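Local atomic coordinates of indole-3-acetic acid-amido synthetase GH3.15 (Arabidopsis thaliana, PDB entry 6E1Q), a protein that links amino acids, chiefly glutamine, to the auxin precursor indole-3-butyric acid in an ATP-dependent reaction, and likewise modifies the herbicide 2,4-DB. Residues 106-111 with 402-407; 187-192 with 252-257; 221-226 with 310-315. All blocks are in the same frame, centred on the assembly; numbering follows the deposited sequence.

How the interactions relate
The three contacts do not touch one another; their centres stand 25 to 31 Å apart. Interaction 1 joins the GH3 N-terminal and central domains at the ATP site: Lys106 comes within about 4 Å of Ser97 and Tyr404 within about 3 Å of Glu330, side chain to side chain. Interaction 3 lies across the chain's centre from it and near the acyl acid pocket, with the side chain of Phe223 about 7 Å from a bound (2,4-dichlorophenoxy)acetic acid. Interaction 2 is peripheral, away from both sites, yet connected along the chain to interaction 3, because helix 220-243 is followed by helix 253-258. The nearest atoms of interactions 2 and 3 are about 11 Å apart.

Interaction 1. Residues 106-111 with 402-407; sequences KLIPLT and YRYRVG
Lys106 and Tyr404 meet across an unusually wide gap between backbones: even the nearest CA pairs, among them Ile108 CA and Tyr404 CA, stand 11.6 Å apart. Long side chains approaching from opposite directions bridge it. The lysine chain is extended beyond CG, and its NZ donates a hydrogen bond of 3.2 Å to Tyr404 OH, reaching the ring obliquely. With CG anti to the backbone N (chi1 168°), the tyrosine lays its hydroxyl between the two strands. Lys106 CD rests 3.7 Å from the same Tyr404 OH, and Ile108 CD1 adds an apolar neighbour at 4.0 Å from that oxygen. A water forms a second link: it accepts from Lys106 NZ at 3.0 Å and donates to Arg405 O at 2.7 Å. The hydroxyl is also hydrogen-bonded to Glu330 OE1, so two charged groups grip this buried oxygen and could polarise it. Strand 105-111 leaves the Ser/Thr/Gly-rich phosphate-binding loop of the ANL adenylating enzymes, which here includes the ATP-binding residues Ser97 and Ser98, while Tyr404 begins the Tyr-Arg-Val-Gly-Asp run, resembling another core motif of that superfamily, whose final Asp408 also binds ATP. At the start of this second strand Arg403 and Tyr404 both face Val395, a G1 beta bulge, and Arg403 has the positive phi (49°) of such bulges. Tyr67 of helix 67-78 packs against Lys106, Ile108 and Tyr404 alike, and Arg405 turns its guanidinium away to a salt bridge with Glu392.

Interaction 2. Residues 187-192 with 252-257; sequences AITTCA and DATCTS
Ala253 O, in the first turn of the helix that sets Asp252 and Thr254 against Cys191 and Thr189, is held by two donors of one residue. Ser257 OG reaches it at 2.6 Å and Ser257 N reaches Ala253 O at 3.0 Å, from opposite faces of the carbonyl plane. Asp252 is the N-cap of this helix: its carboxylate accepts from Cys255 N in a capping bond that closes the helix's own first turn, although the modelled place of OD2 is less sure. The other carboxylate oxygen faces the loop 187-192, where Cys191 SG lies 3.7 Å from Asp252 OD1. A chi1 of 174° sets SG anti to the backbone N of Cys191 and extends it toward the cap. A second touch lies two residues further into the helix and two residues back in the loop. Thr189 CG2, the methyl branch, comes up against the hydroxyl branch of Thr254, with 3.7 Å between Thr189 CG2 and Thr254 OG1, and the two side chains meet at a slant. His186, earlier in the same loop, packs on both Cys191 and Asp252. The helix is anchored to helix 194-207 as well, by the disulfide from Cys255 to Cys200 and a hydrogen bond between Asp252 N and Gln196 OE1. Thiol and carboxylate oxygen, methyl and hydroxyl meet at van der Waals distances, with no hydrogen bond assigned between the segments, so the firm fastening of this helix start comes from the disulfide and Gln196.

Interaction 3. Residues 221-226 with 310-315; sequences SSFLKV and PLLEFY
The short axes of 221-226 and 310-315 approach to 10.0 Å; the nearest CA atoms are those of Leu224 and Leu312, 7.6 Å apart. The N-to-C directions differ by 50°, so the helices run broadly the same way while crossing. One pairing is between leucine methyls: Leu224 CD2 meets Leu311 CD2 at 3.9 Å, and Leu224 CD1 lies 4.1 Å from the same Leu311 CD2, so that one methyl of Leu311 sits against both methyls of Leu224. Leu224 starts off obliquely to the partner helix, but its CG stands anti to its own carbonyl carbon (chi1 -44°) and its end swings closer. CD2 continues to the aromatic side chain of Tyr315, with 4.3 Å between Leu224 CD2 and Tyr315 CE2; Phe314 CD2 lies over one face of that ring, toward its rim. The second pairing is Leu312 with Phe223, whose touching atom is the methylene: Leu312 CD1 is 3.9 Å from Phe223 CB and 4.2 Å from Phe223 CG, at the root of the ring. The Phe223 side chain also touches Leu215 and Ala217 of strand 212-217, and Ala217 lines the pocket for (2,4-dichlorophenoxy)acetic acid. Leu311 extends the packing to Met461 and Met463 of strand 461-470, in the GH3 C-terminal domain. The pair of helices thus links, through Phe223, strand 212-217 beside the pocket and, through Leu311, strand 461-470 of that domain. The contact between them is made by hydrocarbon and ring carbon atoms, without a hydrogen bond across it, so it relies on close fit and burial of apolar surface rather than on directed bonds.

Interaction 1. Residues 106-111 with 402-407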
loop_
_atom_site.group_PDB
_atom_site.type_symbol
_atom_site.label_atom_id
_atom_site.label_comp_id
_atom_site.label_asym_id
_atom_site.label_seq_id
_atom_site.Cartn_x
_atom_site.Cartn_y
_atom_site.Cartn_z
ATOM N N LYS A 106 -1.115 14.394 2.374
ATOM C CA LYS A 106 0.099 15.146 2.620
ATOM C C LYS A 106 0.787 15.436 1.293
ATOM O O LYS A 106 0.750 14.627 0.364
ATOM C CB LYS A 106 1.057 14.372 3.532
ATOM C CG LYS A 106 0.521 13.938 4.899
ATOM C CD LYS A 106 1.567 13.044 5.599
ATOM C CE LYS A 106 1.155 12.663 7.017
ATOM N NZ LYS A 106 2.290 12.041 7.782
ATOM N N LEU A 107 1.403 16.607 1.208
ATOM C CA LEU A 107 2.228 16.997 0.072
ATOM C C LEU A 107 3.684 16.944 0.519
ATOM O O LEU A 107 4.076 17.649 1.453
ATOM C CB LEU A 107 1.847 18.394 -0.435
ATOM C CG LEU A 107 0.406 18.592 -0.929
ATOM C CD1 LEU A 107 0.246 19.973 -1.539
ATOM C CD2 LEU A 107 0.004 17.511 -1.950
ATOM N N ILE A 108 4.470 16.089 -0.116
ATOM C CA ILE A 108 5.825 15.802 0.335
ATOM C C ILE A 108 6.827 16.250 -0.731
ATOM O O ILE A 108 6.768 15.784 -1.875
ATOM C CB ILE A 108 6.000 14.310 0.658
ATOM C CG1 ILE A 108 5.075 13.900 1.820
ATOM C CG2 ILE A 108 7.448 14.012 1.011
ATOM C CD1 ILE A 108 5.378 14.613 3.123
ATOM N N PRO A 109 7.768 17.133 -0.403
ATOM C CA PRO A 109 8.788 17.534 -1.386
ATOM C C PRO A 109 9.643 16.358 -1.829
ATOM O O PRO A 109 9.942 15.459 -1.041
ATOM C CB PRO A 109 9.628 18.570 -0.629
ATOM C CG PRO A 109 8.734 19.052 0.481
ATOM C CD PRO A 109 7.884 17.870 0.865
ATOM N N LEU A 110 10.035 16.381 -3.112
ATOM C CA LEU A 110 10.976 15.425 -3.683
ATOM C C LEU A 110 11.971 16.182 -4.552
ATOM O O LEU A 110 11.571 16.943 -5.437
ATOM C CB LEU A 110 10.250 14.359 -4.514
ATOM C CG LEU A 110 11.115 13.275 -5.164
ATOM C CD1 LEU A 110 11.795 12.421 -4.104
ATOM C CD2 LEU A 110 10.294 12.397 -6.117
ATOM N N THR A 111 13.261 15.995 -4.289
ATOM C CA THR A 111 14.294 16.509 -5.179
ATOM C C THR A 111 14.625 15.481 -6.270
ATOM O O THR A 111 14.377 14.275 -6.132
ATOM C CB THR A 111 15.564 16.873 -4.401
ATOM O OG1 THR A 111 16.123 15.692 -3.815
ATOM C CG2 THR A 111 15.250 17.859 -3.291
ATOM N N TYR A 402 13.673 16.348 8.397
ATOM C CA TYR A 402 14.668 16.159 9.441
ATOM C C TYR A 402 13.968 15.577 10.657
ATOM O O TYR A 402 13.056 16.205 11.204
ATOM C CB TYR A 402 15.352 17.489 9.770
ATOM C CG TYR A 402 15.939 18.127 8.539
ATOM C CD1 TYR A 402 17.208 17.771 8.094
ATOM C CD2 TYR A 402 15.216 19.060 7.799
ATOM C CE1 TYR A 402 17.751 18.342 6.962
ATOM C CE2 TYR A 402 15.752 19.647 6.660
ATOM C CZ TYR A 402 17.023 19.275 6.250
ATOM O OH TYR A 402 17.583 19.820 5.125
ATOM N N ARG A 403 14.370 14.367 11.050
ATOM C CA ARG A 403 13.812 13.664 12.211
ATOM C C ARG A 403 12.290 13.668 12.172
ATOM O O ARG A 403 11.607 14.134 13.088
ATOM C CB ARG A 403 14.315 14.259 13.526
ATOM C CG ARG A 403 15.805 14.522 13.523
ATOM C CD ARG A 403 16.313 14.823 14.910
ATOM N NE ARG A 403 16.480 13.607 15.699
ATOM C CZ ARG A 403 16.620 13.592 17.020
ATOM N NH1 ARG A 403 16.600 14.732 17.706
ATOM N NH2 ARG A 403 16.778 12.441 17.653
ATOM N N TYR A 404 11.773 13.118 11.084
ATOM C CA TYR A 404 10.372 13.237 10.738
ATOM C C TYR A 404 9.687 11.905 11.010
ATOM O O TYR A 404 10.174 10.846 10.596
ATOM C CB TYR A 404 10.242 13.656 9.270
ATOM C CG TYR A 404 8.861 13.566 8.661
ATOM C CD1 TYR A 404 8.375 12.352 8.162
ATOM C CD2 TYR A 404 8.058 14.703 8.529
ATOM C CE1 TYR A 404 7.115 12.267 7.567
ATOM C CE2 TYR A 404 6.789 14.623 7.944
ATOM C CZ TYR A 404 6.328 13.407 7.462
ATOM O OH TYR A 404 5.083 13.310 6.866
ATOM N N ARG A 405 8.569 11.963 11.706
ATOM C CA ARG A 405 7.862 10.765 12.113
ATOM C C ARG A 405 7.007 10.260 10.963
ATOM O O ARG A 405 6.159 10.986 10.436
ATOM C CB ARG A 405 7.016 11.052 13.349
ATOM C CG ARG A 405 7.859 11.132 14.613
ATOM C CD ARG A 405 7.038 11.676 15.769
ATOM N NE ARG A 405 6.010 10.722 16.161
ATOM C CZ ARG A 405 5.034 10.997 17.016
ATOM N NH1 ARG A 405 4.963 12.202 17.572
ATOM N NH2 ARG A 405 4.135 10.067 17.317
ATOM N N VAL A 406 7.233 9.004 10.593
ATOM C CA VAL A 406 6.636 8.422 9.405
ATOM C C VAL A 406 5.232 7.898 9.674
ATOM O O VAL A 406 4.419 7.811 8.747
ATOM C CB VAL A 406 7.626 7.355 8.898
ATOM C CG1 VAL A 406 6.936 6.256 8.156
ATOM C CG2 VAL A 406 8.685 8.025 8.032
ATOM N N GLY A 407 4.903 7.593 10.927
ATOM C CA GLY A 407 3.556 7.182 11.270
ATOM C C GLY A 407 3.276 5.702 11.122
ATOM O O GLY A 407 2.118 5.295 11.264
HETATM O O HOH W 1 4.017 12.695 10.205
#

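Interaction 2. Residues 187-192 with 252-257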
loop_
_atom_site.group_PDB
_atom_site.type_symbol
_atom_site.label_atom_id
_atom_site.label_comp_id
_atom_site.label_asym_id
_atom_site.label_seq_id
_atom_site.Cartn_x
_atom_site.Cartn_y
_atom_site.Cartn_z
ATOM N N ALA A 187 -0.732 5.497 -16.677
ATOM C CA ALA A 187 0.069 5.564 -15.460
ATOM C C ALA A 187 0.720 6.932 -15.294
ATOM O O ALA A 187 0.970 7.365 -14.163
ATOM C CB ALA A 187 1.134 4.477 -15.462
ATOM N N ILE A 188 1.004 7.619 -16.398
ATOM C CA ILE A 188 1.584 8.956 -16.375
ATOM C C ILE A 188 0.590 10.005 -16.878
ATOM O O ILE A 188 0.334 11.003 -16.202
ATOM C CB ILE A 188 2.903 9.002 -17.180
ATOM C CG1 ILE A 188 3.903 7.975 -16.631
ATOM C CG2 ILE A 188 3.510 10.411 -17.152
ATOM C CD1 ILE A 188 5.034 7.628 -17.597
ATOM N N THR A 189 0.009 9.785 -18.059
ATOM C CA THR A 189 -0.964 10.721 -18.612
ATOM C C THR A 189 -2.333 10.479 -17.990
ATOM O O THR A 189 -2.865 9.365 -18.038
ATOM C CB THR A 189 -1.050 10.600 -20.137
ATOM O OG1 THR A 189 0.246 10.800 -20.711
ATOM C CG2 THR A 189 -2.014 11.653 -20.705
ATOM N N THR A 190 -2.902 11.535 -17.421
ATOM C CA THR A 190 -4.176 11.467 -16.724
ATOM C C THR A 190 -5.324 11.031 -17.648
ATOM O O THR A 190 -5.328 11.305 -18.853
ATOM C CB THR A 190 -4.442 12.840 -16.085
ATOM O OG1 THR A 190 -3.630 12.985 -14.909
ATOM C CG2 THR A 190 -5.905 13.074 -15.759
ATOM N N CYS A 191 -6.280 10.298 -17.067
ATOM C CA CYS A 191 -7.542 9.971 -17.735
ATOM C C CYS A 191 -8.627 9.955 -16.672
ATOM O O CYS A 191 -8.594 9.107 -15.776
ATOM C CB CYS A 191 -7.476 8.622 -18.457
ATOM S SG CYS A 191 -9.075 8.053 -19.194
ATOM N N ALA A 192 -9.591 10.877 -16.775
ATOM C CA ALA A 192 -10.644 10.958 -15.765
ATOM C C ALA A 192 -11.567 9.743 -15.805
ATOM O O ALA A 192 -12.116 9.347 -14.768
ATOM C CB ALA A 192 -11.450 12.246 -15.945
ATOM N N ASP A 252 -10.858 8.321 -25.338
ATOM C CA ASP A 252 -9.657 8.925 -24.780
ATOM C C ASP A 252 -8.509 8.879 -25.777
ATOM O O ASP A 252 -8.132 7.806 -26.259
ATOM C CB ASP A 252 -9.252 8.205 -23.503
ATOM C CG ASP A 252 -7.933 8.697 -22.982
ATOM O OD1 ASP A 252 -7.919 9.720 -22.263
ATOM O OD2 ASP A 252 -6.906 8.091 -23.344
ATOM N N ALA A 253 -7.916 10.048 -26.040
ATOM C CA ALA A 253 -6.952 10.166 -27.132
ATOM C C ALA A 253 -5.677 9.361 -26.882
ATOM O O ALA A 253 -5.084 8.841 -27.832
ATOM C CB ALA A 253 -6.621 11.637 -27.380
ATOM N N THR A 254 -5.231 9.245 -25.633
ATOM C CA THR A 254 -4.032 8.453 -25.361
ATOM C C THR A 254 -4.246 6.989 -25.718
ATOM O O THR A 254 -3.385 6.363 -26.345
ATOM C CB THR A 254 -3.613 8.580 -23.894
ATOM O OG1 THR A 254 -3.646 9.957 -23.497
ATOM C CG2 THR A 254 -2.210 8.004 -23.686
ATOM N N CYS A 255 -5.385 6.419 -25.320
ATOM C CA CYS A 255 -5.626 5.015 -25.625
ATOM C C CYS A 255 -5.777 4.797 -27.128
ATOM O O CYS A 255 -5.152 3.896 -27.698
ATOM C CB CYS A 255 -6.856 4.502 -24.880
ATOM S SG CYS A 255 -7.177 2.754 -25.249
ATOM N N THR A 256 -6.600 5.619 -27.790
ATOM C CA THR A 256 -6.893 5.379 -29.203
ATOM C C THR A 256 -5.657 5.567 -30.072
ATOM O O THR A 256 -5.441 4.806 -31.024
ATOM C CB THR A 256 -8.020 6.294 -29.688
ATOM O OG1 THR A 256 -7.656 7.664 -29.475
ATOM C CG2 THR A 256 -9.326 5.985 -28.965
ATOM N N SER A 257 -4.836 6.575 -29.771
ATOM C CA SER A 257 -3.608 6.762 -30.536
ATOM C C SER A 257 -2.548 5.731 -30.163
ATOM O O SER A 257 -1.740 5.343 -31.014
ATOM C CB SER A 257 -3.068 8.178 -30.336
ATOM O OG SER A 257 -2.739 8.407 -28.979
#

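Interaction 3. Residues 221-226 with 310-315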
loop_
_atom_site.group_PDB
_atom_site.type_symbol
_atom_site.label_atom_id
_atom_site.label_comp_id
_atom_site.label_asym_id
_atom_site.label_seq_id
_atom_site.Cartn_x
_atom_site.Cartn_y
_atom_site.Cartn_z
ATOM N N SER A 221 -5.367 -5.539 -2.527
ATOM C CA SER A 221 -6.757 -5.303 -2.891
ATOM C C SER A 221 -6.892 -4.674 -4.270
ATOM O O SER A 221 -7.970 -4.766 -4.874
ATOM C CB SER A 221 -7.442 -4.430 -1.826
ATOM O OG SER A 221 -6.732 -3.232 -1.578
ATOM N N SER A 222 -5.819 -4.060 -4.787
ATOM C CA SER A 222 -5.871 -3.466 -6.122
ATOM C C SER A 222 -6.214 -4.500 -7.175
ATOM O O SER A 222 -6.891 -4.182 -8.158
ATOM C CB SER A 222 -4.536 -2.794 -6.483
ATOM O OG SER A 222 -4.045 -2.006 -5.410
ATOM N N PHE A 223 -5.743 -5.736 -6.995
ATOM C CA PHE A 223 -5.994 -6.790 -7.971
ATOM C C PHE A 223 -7.462 -7.184 -8.034
ATOM O O PHE A 223 -7.950 -7.558 -9.108
ATOM C CB PHE A 223 -5.142 -8.010 -7.647
ATOM C CG PHE A 223 -3.707 -7.830 -7.994
ATOM C CD1 PHE A 223 -3.297 -7.893 -9.311
ATOM C CD2 PHE A 223 -2.769 -7.551 -7.013
ATOM C CE1 PHE A 223 -1.984 -7.713 -9.644
ATOM C CE2 PHE A 223 -1.427 -7.375 -7.341
ATOM C CZ PHE A 223 -1.038 -7.450 -8.657
ATOM N N LEU A 224 -8.185 -7.076 -6.918
ATOM C CA LEU A 224 -9.594 -7.460 -6.908
ATOM C C LEU A 224 -10.424 -6.551 -7.797
ATOM O O LEU A 224 -11.390 -6.996 -8.422
ATOM C CB LEU A 224 -10.139 -7.429 -5.483
ATOM C CG LEU A 224 -9.190 -8.055 -4.481
ATOM C CD1 LEU A 224 -9.741 -7.918 -3.056
ATOM C CD2 LEU A 224 -8.938 -9.497 -4.866
ATOM N N LYS A 225 -10.080 -5.263 -7.837
ATOM C CA LYS A 225 -10.752 -4.335 -8.734
ATOM C C LYS A 225 -10.462 -4.677 -10.199
ATOM O O LYS A 225 -11.352 -4.604 -11.045
ATOM C CB LYS A 225 -10.315 -2.913 -8.376
ATOM C CG LYS A 225 -11.005 -1.816 -9.122
ATOM C CD LYS A 225 -12.452 -1.702 -8.719
ATOM C CE LYS A 225 -13.139 -0.555 -9.431
ATOM N NZ LYS A 225 -14.601 -0.483 -9.102
ATOM N N VAL A 226 -9.238 -5.102 -10.503
ATOM C CA VAL A 226 -8.906 -5.543 -11.853
ATOM C C VAL A 226 -9.710 -6.785 -12.223
ATOM O O VAL A 226 -10.268 -6.884 -13.321
ATOM C CB VAL A 226 -7.389 -5.800 -11.961
ATOM C CG1 VAL A 226 -7.064 -6.437 -13.289
ATOM C CG2 VAL A 226 -6.612 -4.476 -11.834
ATOM N N PRO A 310 -5.839 -14.457 1.530
ATOM C CA PRO A 310 -6.529 -15.699 1.124
ATOM C C PRO A 310 -7.261 -15.574 -0.198
ATOM O O PRO A 310 -7.207 -16.492 -1.023
ATOM C CB PRO A 310 -7.491 -15.965 2.296
ATOM C CG PRO A 310 -6.819 -15.343 3.476
ATOM C CD PRO A 310 -6.159 -14.092 2.926
ATOM N N LEU A 311 -7.933 -14.451 -0.435
ATOM C CA LEU A 311 -8.667 -14.302 -1.683
ATOM C C LEU A 311 -7.720 -14.126 -2.868
ATOM O O LEU A 311 -7.941 -14.707 -3.941
ATOM C CB LEU A 311 -9.633 -13.128 -1.582
ATOM C CG LEU A 311 -10.479 -12.933 -2.838
ATOM C CD1 LEU A 311 -11.323 -14.169 -3.143
ATOM C CD2 LEU A 311 -11.343 -11.689 -2.684
ATOM N N LEU A 312 -6.656 -13.341 -2.696
ATOM C CA LEU A 312 -5.712 -13.163 -3.792
ATOM C C LEU A 312 -5.014 -14.478 -4.121
ATOM O O LEU A 312 -4.765 -14.780 -5.295
ATOM C CB LEU A 312 -4.702 -12.068 -3.442
ATOM C CG LEU A 312 -3.629 -11.713 -4.467
ATOM C CD1 LEU A 312 -4.278 -11.361 -5.809
ATOM C CD2 LEU A 312 -2.744 -10.566 -3.965
ATOM N N GLU A 313 -4.726 -15.297 -3.102
ATOM C CA GLU A 313 -4.127 -16.601 -3.377
ATOM C C GLU A 313 -5.094 -17.486 -4.154
ATOM O O GLU A 313 -4.677 -18.259 -5.018
ATOM C CB GLU A 313 -3.698 -17.282 -2.072
ATOM C CG GLU A 313 -2.517 -16.578 -1.387
ATOM C CD GLU A 313 -1.994 -17.307 -0.146
ATOM O OE1 GLU A 313 -2.753 -18.092 0.461
ATOM O OE2 GLU A 313 -0.823 -17.070 0.237
ATOM N N PHE A 314 -6.387 -17.392 -3.849
ATOM C CA PHE A 314 -7.392 -18.125 -4.613
ATOM C C PHE A 314 -7.316 -17.778 -6.101
ATOM O O PHE A 314 -7.363 -18.663 -6.966
ATOM C CB PHE A 314 -8.779 -17.815 -4.052
ATOM C CG PHE A 314 -9.912 -18.348 -4.885
ATOM C CD1 PHE A 314 -10.227 -19.691 -4.869
ATOM C CD2 PHE A 314 -10.658 -17.499 -5.693
ATOM C CE1 PHE A 314 -11.281 -20.184 -5.633
ATOM C CE2 PHE A 314 -11.695 -17.983 -6.445
ATOM C CZ PHE A 314 -12.010 -19.338 -6.408
ATOM N N TYR A 315 -7.198 -16.492 -6.420
ATOM C CA TYR A 315 -7.074 -16.075 -7.814
ATOM C C TYR A 315 -5.687 -16.322 -8.402
ATOM O O TYR A 315 -5.535 -16.242 -9.620
ATOM C CB TYR A 315 -7.408 -14.585 -7.942
ATOM C CG TYR A 315 -8.865 -14.278 -7.711
ATOM C CD1 TYR A 315 -9.857 -14.936 -8.428
ATOM C CD2 TYR A 315 -9.255 -13.356 -6.747
ATOM C CE1 TYR A 315 -11.209 -14.655 -8.204
ATOM C CE2 TYR A 315 -10.593 -13.073 -6.525
ATOM C CZ TYR A 315 -11.559 -13.726 -7.241
ATOM O OH TYR A 315 -12.886 -13.438 -7.005
#